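Local coordinates for divalent ion tolerance protein CutA1 (Ehrlichia chaffeensis, PDB 4IYQ), which may bind copper, as is generally assumed for its trimeric CutA family, and is named for tolerance of divalent metal ions, at residues 28-33 and 76-81. Sequence-based numbering, arbitrary orientation.
Sequences LYTTTP and CAIILK
Leu28, Thr30 and Thr32 pair with Leu80, Ile78 and Cys76 through six backbone hydrogen bonds, two per pair, joining the central antiparallel strands of the ferredoxin-like CutA1 sheet. The N-to-C directions of strands 28-32 and 76-81 make an angle of 157°, close to antiparallel, and the register is continuous, with Tyr29–Ile79 and Thr31–Ala77 as the intervening non-hydrogen-bonded pairs. The six bonds span 2.7 Å (Leu80 N to Leu28 O) to 3.2 Å (Thr30 N to Ile78 O); Ile78 O also receives a CA-H contact from Tyr29 CA. Strand 53-66 and strand 105-108 flank the pair.

The face of Leu28, Thr30 and Thr32 packs against helices 35-47 and 87-97. There Thr30 and Ile78 lie side by side, with CG2 of Thr30 3.7 Å from CD1 of Ile78. With chi1 at -166°, Thr30 sets CG2 between its backbone N and carbonyl carbon, beside Ile78, and directs OG1 elsewhere, to a hydrogen bond with Ala104 O.

On the reverse face, Tyr29, with chi1 177°, extends its ring along the sheet to the trimer interface, where OH hydrogen-bonds Asn55 OD1 of the second subunit. Ile79 CG1 meets the ring edge at CD1, 4.3 Å away, while Ala77 CB approaches obliquely, 3.8 Å from Tyr29 OH.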
loop_
_atom_site.group_PDB
_atom_site.type_symbol
_atom_site.label_atom_id
_atom_site.label_comp_id
_atom_site.label_asym_id
_atom_site.label_seq_id
_atom_site.Cartn_x
_atom_site.Cartn_y
_atom_site.Cartn_z
ATOM N N LEU A 28 -7.488 4.734 -3.928
ATOM C CA LEU A 28 -8.042 5.148 -2.652
ATOM C C LEU A 28 -7.841 4.046 -1.628
ATOM O O LEU A 28 -8.045 2.863 -1.906
ATOM C CB LEU A 28 -9.529 5.500 -2.776
ATOM C CG LEU A 28 -9.824 6.933 -3.233
ATOM C CD1 LEU A 28 -9.493 7.122 -4.701
ATOM C CD2 LEU A 28 -11.260 7.331 -2.965
ATOM N N TYR A 29 -7.464 4.458 -0.427
ATOM C CA TYR A 29 -7.233 3.545 0.674
ATOM C C TYR A 29 -8.151 3.883 1.843
ATOM O O TYR A 29 -8.263 5.043 2.232
ATOM C CB TYR A 29 -5.762 3.624 1.089
ATOM C CG TYR A 29 -5.352 2.785 2.271
ATOM C CD1 TYR A 29 -4.842 1.509 2.087
ATOM C CD2 TYR A 29 -5.431 3.284 3.575
ATOM C CE1 TYR A 29 -4.427 0.736 3.158
ATOM C CE2 TYR A 29 -5.027 2.515 4.664
ATOM C CZ TYR A 29 -4.519 1.235 4.443
ATOM O OH TYR A 29 -4.101 0.443 5.489
ATOM N N THR A 30 -8.794 2.865 2.412
ATOM C CA THR A 30 -9.647 3.062 3.581
ATOM C C THR A 30 -9.643 1.781 4.420
ATOM O O THR A 30 -9.219 0.711 3.959
ATOM C CB THR A 30 -11.121 3.448 3.181
ATOM O OG1 THR A 30 -11.841 3.939 4.316
ATOM C CG2 THR A 30 -11.878 2.253 2.597
ATOM N N THR A 31 -10.106 1.889 5.659
ATOM C CA THR A 31 -10.207 0.708 6.510
ATOM C C THR A 31 -11.638 0.557 7.056
ATOM O O THR A 31 -12.366 1.526 7.166
ATOM C CB THR A 31 -9.185 0.777 7.670
ATOM O OG1 THR A 31 -9.466 1.928 8.470
ATOM C CG2 THR A 31 -7.779 0.909 7.139
ATOM N N THR A 32 -12.025 -0.665 7.403
ATOM C CA THR A 32 -13.377 -0.954 7.879
ATOM C C THR A 32 -13.315 -1.900 9.069
ATOM O O THR A 32 -12.349 -2.635 9.221
ATOM C CB THR A 32 -14.249 -1.595 6.784
ATOM O OG1 THR A 32 -13.604 -2.775 6.302
ATOM C CG2 THR A 32 -14.460 -0.638 5.623
ATOM N N PRO A 33 -14.327 -1.856 9.943
ATOM C CA PRO A 33 -14.292 -2.754 11.102
ATOM C C PRO A 33 -14.462 -4.234 10.744
ATOM O O PRO A 33 -13.901 -5.077 11.432
ATOM C CB PRO A 33 -15.459 -2.255 11.967
ATOM C CG PRO A 33 -16.324 -1.466 11.059
ATOM C CD PRO A 33 -15.414 -0.867 10.036
ATOM N N CYS A 76 -10.359 -4.478 8.154
ATOM C CA CYS A 76 -9.972 -4.773 6.788
ATOM C C CYS A 76 -9.456 -3.493 6.157
ATOM O O CYS A 76 -9.924 -2.401 6.478
ATOM C CB CYS A 76 -11.143 -5.332 6.001
ATOM S SG CYS A 76 -11.645 -6.942 6.611
ATOM N N ALA A 77 -8.471 -3.611 5.284
ATOM C CA ALA A 77 -8.043 -2.461 4.510
ATOM C C ALA A 77 -8.525 -2.649 3.088
ATOM O O ALA A 77 -8.714 -3.779 2.639
ATOM C CB ALA A 77 -6.528 -2.292 4.569
ATOM N N ILE A 78 -8.768 -1.549 2.387
ATOM C CA ILE A 78 -9.147 -1.641 0.988
ATOM C C ILE A 78 -8.338 -0.703 0.126
ATOM O O ILE A 78 -8.132 0.449 0.487
ATOM C CB ILE A 78 -10.621 -1.305 0.732
ATOM C CG1 ILE A 78 -11.521 -1.716 1.893
ATOM C CG2 ILE A 78 -11.067 -1.933 -0.586
ATOM C CD1 ILE A 78 -12.931 -1.200 1.722
ATOM N N ILE A 79 -7.879 -1.211 -1.009
ATOM C CA ILE A 79 -7.359 -0.370 -2.066
ATOM C C ILE A 79 -8.394 -0.329 -3.183
ATOM O O ILE A 79 -8.808 -1.360 -3.709
ATOM C CB ILE A 79 -6.018 -0.883 -2.608
ATOM C CG1 ILE A 79 -4.946 -0.794 -1.525
ATOM C CG2 ILE A 79 -5.589 -0.081 -3.820
ATOM C CD1 ILE A 79 -3.626 -1.430 -1.944
ATOM N N LEU A 80 -8.821 0.876 -3.520
ATOM C CA LEU A 80 -9.823 1.095 -4.539
ATOM C C LEU A 80 -9.170 1.767 -5.736
ATOM O O LEU A 80 -8.310 2.637 -5.564
ATOM C CB LEU A 80 -10.951 1.950 -3.979
ATOM C CG LEU A 80 -11.481 1.396 -2.655
ATOM C CD1 LEU A 80 -12.119 2.486 -1.794
ATOM C CD2 LEU A 80 -12.469 0.287 -2.935
ATOM N N LYS A 81 -9.526 1.340 -6.944
ATOM C CA LYS A 81 -8.926 1.925 -8.138
ATOM C C LYS A 81 -9.929 2.653 -9.016
ATOM O O LYS A 81 -10.961 2.099 -9.403
ATOM C CB LYS A 81 -8.203 0.844 -8.947
ATOM C CG LYS A 81 -7.430 -0.129 -8.067
ATOM C CD LYS A 81 -6.360 -0.854 -8.842
ATOM C CE LYS A 81 -5.970 -2.141 -8.133
ATOM N NZ LYS A 81 -6.964 -3.226 -8.406
#